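Local atomic coordinates of isomerase/lactonizing enzyme (Agrobacterium tumefaciens, PDB entry 1RVK), a protein that is of unknown function but belongs to the enolase superfamily, and probably uses its bound magnesium to catalyse an isomerization or lactonization. Residues A[168-173]-A[187-192]; A[203-208]-A[226-231]. All coordinates share one frame; numbering follows the deposited sequence.

Contact 1. Residues A[168-173]-A[187-192]; sequences IKLHTW and LKACAA
W173 NE1 makes two weak hydrogen bonds, to the carbonyl oxygens of L147 and D141, at the rim of the indole remote from A189 on the helix. At the far rim W173 CZ3 stands 3.8 Å from A189 CB, and W173 CH2 is almost as near, so the methyl group meets the CZ3-CH2 side of the ring obliquely. With CG anti to the carbonyl carbon (chi1 -60°) the side chain leaves the backbone without aiming at the helix, and the length of the indole brings its six-membered ring to A189. Y153, ring edge to face, and W179 also pack on this indole. A189 CB meets two further residues of 168-173, since L170 CD1 approaches it to 4.1 Å and T172 CG2 to 4.3 Å. L170 starts out toward the helix and sets CD1 against its backbone, 3.9 Å from A189 O and close to C190 N. The same methyl lies 4.2 Å from C190 SG, so a single leucine branch spans two consecutive helical residues. Across 168-173 and 187-192 the contact is apolar packing, small in area and fully buried; the closest CA pair, L170 and C190, is 7.6 Å apart. K169 and H171 turn to the opposite side of strand 167-171, where K169 NZ forms salt bridges with E232 and E329. This division, L170 and the methyl of T172 outward to the helix, K169 and H171 inward, belongs to a beta-alpha-beta unit of the enolase superfamily's modified TIM barrel.

Contact 2. Residues A[203-208]-A[226-231]; sequences LMIDAF and LGFDWI. With MG (magnesium ion), chain B.
L203 and F228 meet with the aliphatic chain lying over the phenyl ring: L203 CB sits 3.6 Å from the ring centroid, 7° off the normal, in a CH-pi contact. L203 CD1 extends the cover to the rim, 3.7 Å from F228 CE2. The edge of the same ring is turned to the backbone N of I205, and I205 CG2 packs beside it. On the face of the sheet that carries M204, a selenomethionine, M204 CE sits over the W230 six-membered ring, toward its rim, 3.4 Å from the centroid, while M204 CG lies over the five-membered ring. M204 SE is almost straight above the six-membered ring of W230 at 4.7 Å, a Met-aromatic contact with the methyl nearer the ring. Bends at chi2 (97°) and chi3 (78°) fold the chain back over the ring, while M204 CG lies 3.6 Å from D229 CB. These side chains flank two parallel strands of the TIM-type barrel, 202-206 and 230-232, joined by helix 213-224, which ends in a Schellman motif at G227. D229 N gives a short bond of 2.7 Å to L203 O; I205 N reaches W230 O in a weak one of 3.3 Å. W230 N is buried without a partner. A water accepts from L203 N and lies within bonding distance of G227 O and D229 OD1, whereas D229 OD2 forms a salt bridge with R202. W230 NE1 bonds E232, which binds magnesium together with E258 and D206, whose OD1 is 2.1 Å from the metal.

In the fold
Contact 1 and contact 2 are successive steps round one barrel, their centres about 8 Å apart, with strand 202-206 following helix 183-197 in the chain. Strands 167-171 and 202-206 are neighbours, joined by probable hydrogen bonds from L170 N to M204 O (2.9 Å) and from D206 N to L170 O (2.8 Å). Helix 183-197 serves both contacts: its V193 touches L170 and L203, and C190 also packs against F228. Inside the barrel, H171 NE2 lies 3.0 Å from D206 OD1, a magnesium ligand. The touching residues of contact 1 lie farther out, the T172 side chain being about 11 Å from the magnesium.

Contact 1. Residues A[168-173]-A[187-192]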
ATOM      1  N   ILE A 168       8.708  -0.002 -13.173  1.00 12.29           N
ATOM      2  CA  ILE A 168       9.588   0.000 -12.007  1.00 12.96           C
ATOM      3  C   ILE A 168       9.523   1.349 -11.310  1.00 12.58           C
ATOM      4  O   ILE A 168       9.624   2.385 -11.966  1.00 12.28           O
ATOM      5  CB  ILE A 168      11.059  -0.238 -12.424  1.00 12.54           C
ATOM      6  CG1 ILE A 168      11.194  -1.608 -13.085  1.00 14.68           C
ATOM      7  CG2 ILE A 168      11.978  -0.144 -11.201  1.00 13.07           C
ATOM      8  CD1 ILE A 168      12.549  -1.841 -13.729  1.00 15.80           C
ATOM      9  N   LYS A 169       9.356   1.342  -9.989  1.00 13.00           N
ATOM     10  CA  LYS A 169       9.320   2.598  -9.247  1.00 12.92           C
ATOM     11  C   LYS A 169      10.462   2.650  -8.244  1.00 13.48           C
ATOM     12  O   LYS A 169      10.670   1.716  -7.471  1.00 12.54           O
ATOM     13  CB  LYS A 169       7.997   2.780  -8.495  1.00 13.77           C
ATOM     14  CG  LYS A 169       7.879   4.175  -7.865  1.00 11.97           C
ATOM     15  CD  LYS A 169       6.498   4.447  -7.276  1.00 11.57           C
ATOM     16  CE  LYS A 169       6.307   3.772  -5.924  1.00  8.44           C
ATOM     17  NZ  LYS A 169       4.913   3.962  -5.416  1.00  9.76           N
ATOM     18  N   LEU A 170      11.208   3.745  -8.260  1.00 12.13           N
ATOM     19  CA  LEU A 170      12.307   3.889  -7.320  1.00 13.43           C
ATOM     20  C   LEU A 170      11.890   4.705  -6.113  1.00 13.85           C
ATOM     21  O   LEU A 170      11.167   5.691  -6.249  1.00 14.29           O
ATOM     22  CB  LEU A 170      13.494   4.621  -7.953  1.00 15.69           C
ATOM     23  CG  LEU A 170      14.221   4.153  -9.211  1.00 18.30           C
ATOM     24  CD1 LEU A 170      15.450   5.034  -9.389  1.00 19.51           C
ATOM     25  CD2 LEU A 170      14.639   2.699  -9.085  1.00 25.13           C
ATOM     26  N   HIS A 171      12.318   4.268  -4.933  1.00 13.97           N
ATOM     27  CA  HIS A 171      12.117   5.034  -3.708  1.00 13.76           C
ATOM     28  C   HIS A 171      13.590   5.363  -3.493  1.00 14.46           C
ATOM     29  O   HIS A 171      14.406   4.448  -3.370  1.00 14.09           O
ATOM     30  CB  HIS A 171      11.609   4.180  -2.535  1.00 13.15           C
ATOM     31  CG  HIS A 171      10.139   3.894  -2.577  1.00 14.75           C
ATOM     32  ND1 HIS A 171       9.605   2.835  -3.278  1.00 14.54           N
ATOM     33  CD2 HIS A 171       9.090   4.527  -1.996  1.00 16.86           C
ATOM     34  CE1 HIS A 171       8.291   2.825  -3.127  1.00 14.60           C
ATOM     35  NE2 HIS A 171       7.953   3.841  -2.354  1.00 13.99           N
ATOM     36  N   THR A 172      13.950   6.642  -3.481  1.00 12.29           N
ATOM     37  CA  THR A 172      15.352   6.995  -3.315  1.00 14.09           C
ATOM     38  C   THR A 172      15.803   7.187  -1.867  1.00 13.20           C
ATOM     39  O   THR A 172      15.093   6.803  -0.939  1.00 15.05           O
ATOM     40  CB  THR A 172      15.706   8.220  -4.190  1.00 15.27           C
ATOM     41  OG1 THR A 172      14.648   9.187  -4.129  1.00 15.41           O
ATOM     42  CG2 THR A 172      15.886   7.781  -5.640  1.00 16.27           C
ATOM     43  N   TRP A 173      16.986   7.764  -1.675  1.00 14.25           N
ATOM     44  CA  TRP A 173      17.553   7.944  -0.335  1.00 13.64           C
ATOM     45  C   TRP A 173      16.876   8.967   0.569  1.00 15.10           C
ATOM     46  O   TRP A 173      16.585  10.092   0.157  1.00 14.85           O
ATOM     47  CB  TRP A 173      19.037   8.285  -0.451  1.00 15.21           C
ATOM     48  CG  TRP A 173      19.837   7.229  -1.146  1.00 13.68           C
ATOM     49  CD1 TRP A 173      20.415   6.125  -0.580  1.00 12.10           C
ATOM     50  CD2 TRP A 173      20.147   7.174  -2.543  1.00 12.50           C
ATOM     51  NE1 TRP A 173      21.069   5.388  -1.541  1.00 11.50           N
ATOM     52  CE2 TRP A 173      20.918   6.007  -2.754  1.00 12.64           C
ATOM     53  CE3 TRP A 173      19.847   7.997  -3.638  1.00 13.42           C
ATOM     54  CZ2 TRP A 173      21.395   5.642  -4.018  1.00 12.57           C
ATOM     55  CZ3 TRP A 173      20.323   7.633  -4.898  1.00 12.92           C
ATOM     56  CH2 TRP A 173      21.089   6.464  -5.074  1.00 13.66           C
ATOM     57  N   LEU A 187      18.476  12.013  -8.880  1.00 13.49           N
ATOM     58  CA  LEU A 187      18.437  12.092 -10.336  1.00 13.54           C
ATOM     59  C   LEU A 187      19.436  11.138 -10.981  1.00 14.82           C
ATOM     60  O   LEU A 187      19.166  10.598 -12.051  1.00 12.70           O
ATOM     61  CB  LEU A 187      18.698  13.524 -10.807  1.00 15.07           C
ATOM     62  CG  LEU A 187      17.523  14.491 -10.632  1.00 17.14           C
ATOM     63  CD1 LEU A 187      17.953  15.910 -10.975  1.00 17.14           C
ATOM     64  CD2 LEU A 187      16.376  14.047 -11.521  1.00 17.77           C
ATOM     65  N   LYS A 188      20.585  10.933 -10.340  1.00 14.56           N
ATOM     66  CA  LYS A 188      21.582  10.012 -10.886  1.00 16.32           C
ATOM     67  C   LYS A 188      21.032   8.593 -10.874  1.00 14.94           C
ATOM     68  O   LYS A 188      21.283   7.811 -11.790  1.00 14.15           O
ATOM     69  CB  LYS A 188      22.878  10.039 -10.075  1.00 16.75           C
ATOM     70  CG  LYS A 188      23.742  11.275 -10.275  1.00 22.33           C
ATOM     71  CD  LYS A 188      25.138  11.027  -9.717  1.00 24.93           C
ATOM     72  CE  LYS A 188      25.905  12.320  -9.495  1.00 30.25           C
ATOM     73  NZ  LYS A 188      25.359  13.090  -8.336  1.00 34.89           N
ATOM     74  N   ALA A 189      20.291   8.255  -9.823  1.00 14.71           N
ATOM     75  CA  ALA A 189      19.701   6.925  -9.719  1.00 12.83           C
ATOM     76  C   ALA A 189      18.682   6.748 -10.835  1.00 14.49           C
ATOM     77  O   ALA A 189      18.654   5.719 -11.508  1.00 13.42           O
ATOM     78  CB  ALA A 189      19.029   6.751  -8.366  1.00 14.03           C
ATOM     79  N   CYS A 190      17.844   7.761 -11.028  1.00 13.53           N
ATOM     80  CA  CYS A 190      16.826   7.707 -12.070  1.00 12.96           C
ATOM     81  C   CYS A 190      17.454   7.548 -13.448  1.00 13.19           C
ATOM     82  O   CYS A 190      16.979   6.763 -14.276  1.00 14.10           O
ATOM     83  CB  CYS A 190      15.963   8.969 -12.030  1.00 12.60           C
ATOM     84  SG  CYS A 190      14.874   9.037 -10.581  1.00 15.78           S
ATOM     85  N   ALA A 191      18.525   8.295 -13.689  1.00 13.00           N
ATOM     86  CA  ALA A 191      19.222   8.238 -14.969  1.00 13.85           C
ATOM     87  C   ALA A 191      19.860   6.870 -15.180  1.00 14.75           C
ATOM     88  O   ALA A 191      19.835   6.328 -16.286  1.00 14.85           O
ATOM     89  CB  ALA A 191      20.287   9.325 -15.031  1.00 15.64           C
ATOM     90  N   ALA A 192      20.447   6.325 -14.119  1.00 14.66           N
ATOM     91  CA  ALA A 192      21.086   5.015 -14.186  1.00 14.49           C
ATOM     92  C   ALA A 192      20.067   3.939 -14.548  1.00 15.11           C
ATOM     93  O   ALA A 192      20.352   3.046 -15.352  1.00 15.04           O
ATOM     94  CB  ALA A 192      21.743   4.686 -12.851  1.00 15.84           C
TER

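Contact 2. Residues A[203-208]-A[226-231]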
ATOM      1  N   LEU A 203       8.848   3.982 -15.934  1.00 10.92           N
ATOM      2  CA  LEU A 203       9.583   4.329 -14.720  1.00 10.41           C
ATOM      3  C   LEU A 203       8.933   5.423 -13.897  1.00 13.38           C
ATOM      4  O   LEU A 203       8.375   6.380 -14.437  1.00 12.95           O
ATOM      5  CB  LEU A 203      11.005   4.771 -15.079  1.00 11.38           C
ATOM      6  CG  LEU A 203      11.877   3.738 -15.794  1.00  9.32           C
ATOM      7  CD1 LEU A 203      13.245   4.340 -16.118  1.00 12.12           C
ATOM      8  CD2 LEU A 203      12.031   2.524 -14.902  1.00 10.78           C
HETATM    9  N   MSE A 204       9.026   5.282 -12.579  1.00 12.27           N
HETATM   10  CA  MSE A 204       8.465   6.264 -11.672  1.00 12.11           C
HETATM   11  C   MSE A 204       9.370   6.471 -10.472  1.00 12.21           C
HETATM   12  O   MSE A 204      10.229   5.636 -10.176  1.00 11.12           O
HETATM   13  CB  MSE A 204       7.065   5.835 -11.249  1.00 15.06           C
HETATM   14  CG  MSE A 204       6.125   5.787 -12.446  1.00 17.51           C
HETATM   15 SE   MSE A 204       5.950   4.009 -13.141  1.00 36.54          SE
HETATM   16  CE  MSE A 204       4.766   3.638 -11.710  1.00  1.00           C
ATOM     17  N   ILE A 205       9.188   7.596  -9.790  1.00 11.44           N
ATOM     18  CA  ILE A 205      10.017   7.922  -8.639  1.00 13.67           C
ATOM     19  C   ILE A 205       9.204   8.453  -7.473  1.00 13.07           C
ATOM     20  O   ILE A 205       8.339   9.311  -7.640  1.00 13.85           O
ATOM     21  CB  ILE A 205      11.106   8.972  -9.020  1.00 14.28           C
ATOM     22  CG1 ILE A 205      11.856   9.446  -7.773  1.00 17.12           C
ATOM     23  CG2 ILE A 205      10.468  10.156  -9.729  1.00 13.74           C
ATOM     24  CD1 ILE A 205      12.793   8.429  -7.191  1.00 19.57           C
ATOM     25  N   ASP A 206       9.497   7.913  -6.295  1.00 12.28           N
ATOM     26  CA  ASP A 206       8.856   8.304  -5.046  1.00 12.30           C
ATOM     27  C   ASP A 206      10.042   8.698  -4.170  1.00 12.76           C
ATOM     28  O   ASP A 206      10.603   7.874  -3.450  1.00 12.65           O
ATOM     29  CB  ASP A 206       8.107   7.106  -4.461  1.00 11.63           C
ATOM     30  CG  ASP A 206       7.284   7.458  -3.239  1.00 13.84           C
ATOM     31  OD1 ASP A 206       6.623   6.548  -2.722  1.00 11.32           O
ATOM     32  OD2 ASP A 206       7.292   8.619  -2.787  1.00 13.62           O
ATOM     33  N   ALA A 207      10.435   9.963  -4.262  1.00 12.55           N
ATOM     34  CA  ALA A 207      11.585  10.466  -3.520  1.00 13.56           C
ATOM     35  C   ALA A 207      11.251  10.971  -2.125  1.00 12.59           C
ATOM     36  O   ALA A 207      10.114  10.871  -1.675  1.00 12.20           O
ATOM     37  CB  ALA A 207      12.259  11.573  -4.322  1.00 14.91           C
ATOM     38  N   PHE A 208      12.267  11.491  -1.443  1.00 12.44           N
ATOM     39  CA  PHE A 208      12.127  12.059  -0.099  1.00 13.11           C
ATOM     40  C   PHE A 208      10.794  12.820  -0.027  1.00 13.31           C
ATOM     41  O   PHE A 208      10.560  13.752  -0.791  1.00 12.53           O
ATOM     42  CB  PHE A 208      13.322  12.983   0.152  1.00 12.15           C
ATOM     43  CG  PHE A 208      13.276  13.711   1.456  1.00 13.07           C
ATOM     44  CD1 PHE A 208      13.108  15.093   1.480  1.00 13.49           C
ATOM     45  CD2 PHE A 208      13.446  13.033   2.659  1.00 14.31           C
ATOM     46  CE1 PHE A 208      13.115  15.790   2.688  1.00 15.18           C
ATOM     47  CE2 PHE A 208      13.452  13.721   3.871  1.00 14.92           C
ATOM     48  CZ  PHE A 208      13.288  15.100   3.884  1.00 14.17           C
ATOM     49  N   LEU A 226      14.273  12.205 -18.732  1.00 24.71           N
ATOM     50  CA  LEU A 226      14.317  10.754 -18.562  1.00 21.95           C
ATOM     51  C   LEU A 226      13.009  10.051 -18.916  1.00 19.94           C
ATOM     52  O   LEU A 226      12.926   8.827 -18.869  1.00 17.88           O
ATOM     53  CB  LEU A 226      14.718  10.392 -17.131  1.00 22.87           C
ATOM     54  CG  LEU A 226      16.149  10.717 -16.696  1.00 23.74           C
ATOM     55  CD1 LEU A 226      17.131  10.051 -17.650  1.00 24.64           C
ATOM     56  CD2 LEU A 226      16.365  12.212 -16.686  1.00 28.58           C
ATOM     57  N   GLY A 227      11.987  10.828 -19.256  1.00 18.63           N
ATOM     58  CA  GLY A 227      10.710  10.250 -19.634  1.00 18.84           C
ATOM     59  C   GLY A 227       9.990   9.416 -18.589  1.00 16.66           C
ATOM     60  O   GLY A 227       9.383   8.397 -18.924  1.00 16.65           O
ATOM     61  N   PHE A 228      10.048   9.839 -17.329  1.00 14.92           N
ATOM     62  CA  PHE A 228       9.376   9.109 -16.257  1.00 14.85           C
ATOM     63  C   PHE A 228       7.863   9.318 -16.315  1.00 14.64           C
ATOM     64  O   PHE A 228       7.392  10.386 -16.710  1.00 15.31           O
ATOM     65  CB  PHE A 228       9.904   9.552 -14.884  1.00 12.73           C
ATOM     66  CG  PHE A 228      11.092   8.763 -14.401  1.00 13.54           C
ATOM     67  CD1 PHE A 228      11.110   8.240 -13.110  1.00 11.27           C
ATOM     68  CD2 PHE A 228      12.184   8.531 -15.233  1.00 12.62           C
ATOM     69  CE1 PHE A 228      12.202   7.491 -12.650  1.00 12.54           C
ATOM     70  CE2 PHE A 228      13.281   7.784 -14.784  1.00 12.41           C
ATOM     71  CZ  PHE A 228      13.289   7.263 -13.491  1.00 13.52           C
ATOM     72  N   ASP A 229       7.117   8.290 -15.910  1.00 13.77           N
ATOM     73  CA  ASP A 229       5.656   8.310 -15.918  1.00 13.84           C
ATOM     74  C   ASP A 229       5.045   9.208 -14.852  1.00 12.83           C
ATOM     75  O   ASP A 229       4.004   9.820 -15.078  1.00 12.28           O
ATOM     76  CB  ASP A 229       5.110   6.893 -15.742  1.00 16.57           C
ATOM     77  CG  ASP A 229       5.042   6.127 -17.044  1.00 19.66           C
ATOM     78  OD1 ASP A 229       5.778   6.480 -17.990  1.00 21.34           O
ATOM     79  OD2 ASP A 229       4.254   5.158 -17.114  1.00 22.50           O
ATOM     80  N   TRP A 230       5.665   9.265 -13.682  1.00 11.31           N
ATOM     81  CA  TRP A 230       5.144  10.126 -12.632  1.00 10.81           C
ATOM     82  C   TRP A 230       6.137  10.380 -11.513  1.00 10.90           C
ATOM     83  O   TRP A 230       7.116   9.649 -11.348  1.00 10.12           O
ATOM     84  CB  TRP A 230       3.822   9.565 -12.056  1.00 11.39           C
ATOM     85  CG  TRP A 230       3.907   8.422 -11.040  1.00 10.80           C
ATOM     86  CD1 TRP A 230       4.664   8.381  -9.897  1.00 10.15           C
ATOM     87  CD2 TRP A 230       3.113   7.223 -11.028  1.00 11.19           C
ATOM     88  NE1 TRP A 230       4.387   7.240  -9.178  1.00 13.85           N
ATOM     89  CE2 TRP A 230       3.439   6.512  -9.849  1.00 13.21           C
ATOM     90  CE3 TRP A 230       2.154   6.684 -11.898  1.00 13.14           C
ATOM     91  CZ2 TRP A 230       2.840   5.290  -9.519  1.00 13.23           C
ATOM     92  CZ3 TRP A 230       1.557   5.465 -11.568  1.00 14.18           C
ATOM     93  CH2 TRP A 230       1.905   4.785 -10.388  1.00 14.30           C
ATOM     94  N   ILE A 231       5.888  11.452 -10.775  1.00 10.74           N
ATOM     95  CA  ILE A 231       6.708  11.820  -9.636  1.00 11.23           C
ATOM     96  C   ILE A 231       5.722  11.685  -8.483  1.00 12.31           C
ATOM     97  O   ILE A 231       4.599  12.186  -8.553  1.00 12.66           O
ATOM     98  CB  ILE A 231       7.259  13.269  -9.769  1.00 12.65           C
ATOM     99  CG1 ILE A 231       8.117  13.610  -8.548  1.00 13.81           C
ATOM    100  CG2 ILE A 231       6.121  14.258  -9.962  1.00 13.10           C
ATOM    101  CD1 ILE A 231       8.801  14.962  -8.636  1.00 15.76           C
TER
HETATM  102 MG    MG B 999       4.664   6.298  -2.003  1.00 14.47          MG
HETATM  103  O   HOH W   1       8.288   5.852 -18.143  1.00 24.20           O
HETATM  104  O   HOH W   2       4.780   8.466  -1.480  1.00 11.49           O
HETATM  105  O   HOH W   3       5.222   5.701   0.135  1.00 14.16           O
HETATM  106  O   HOH W   4       5.025   4.094  -2.523  1.00 15.25           O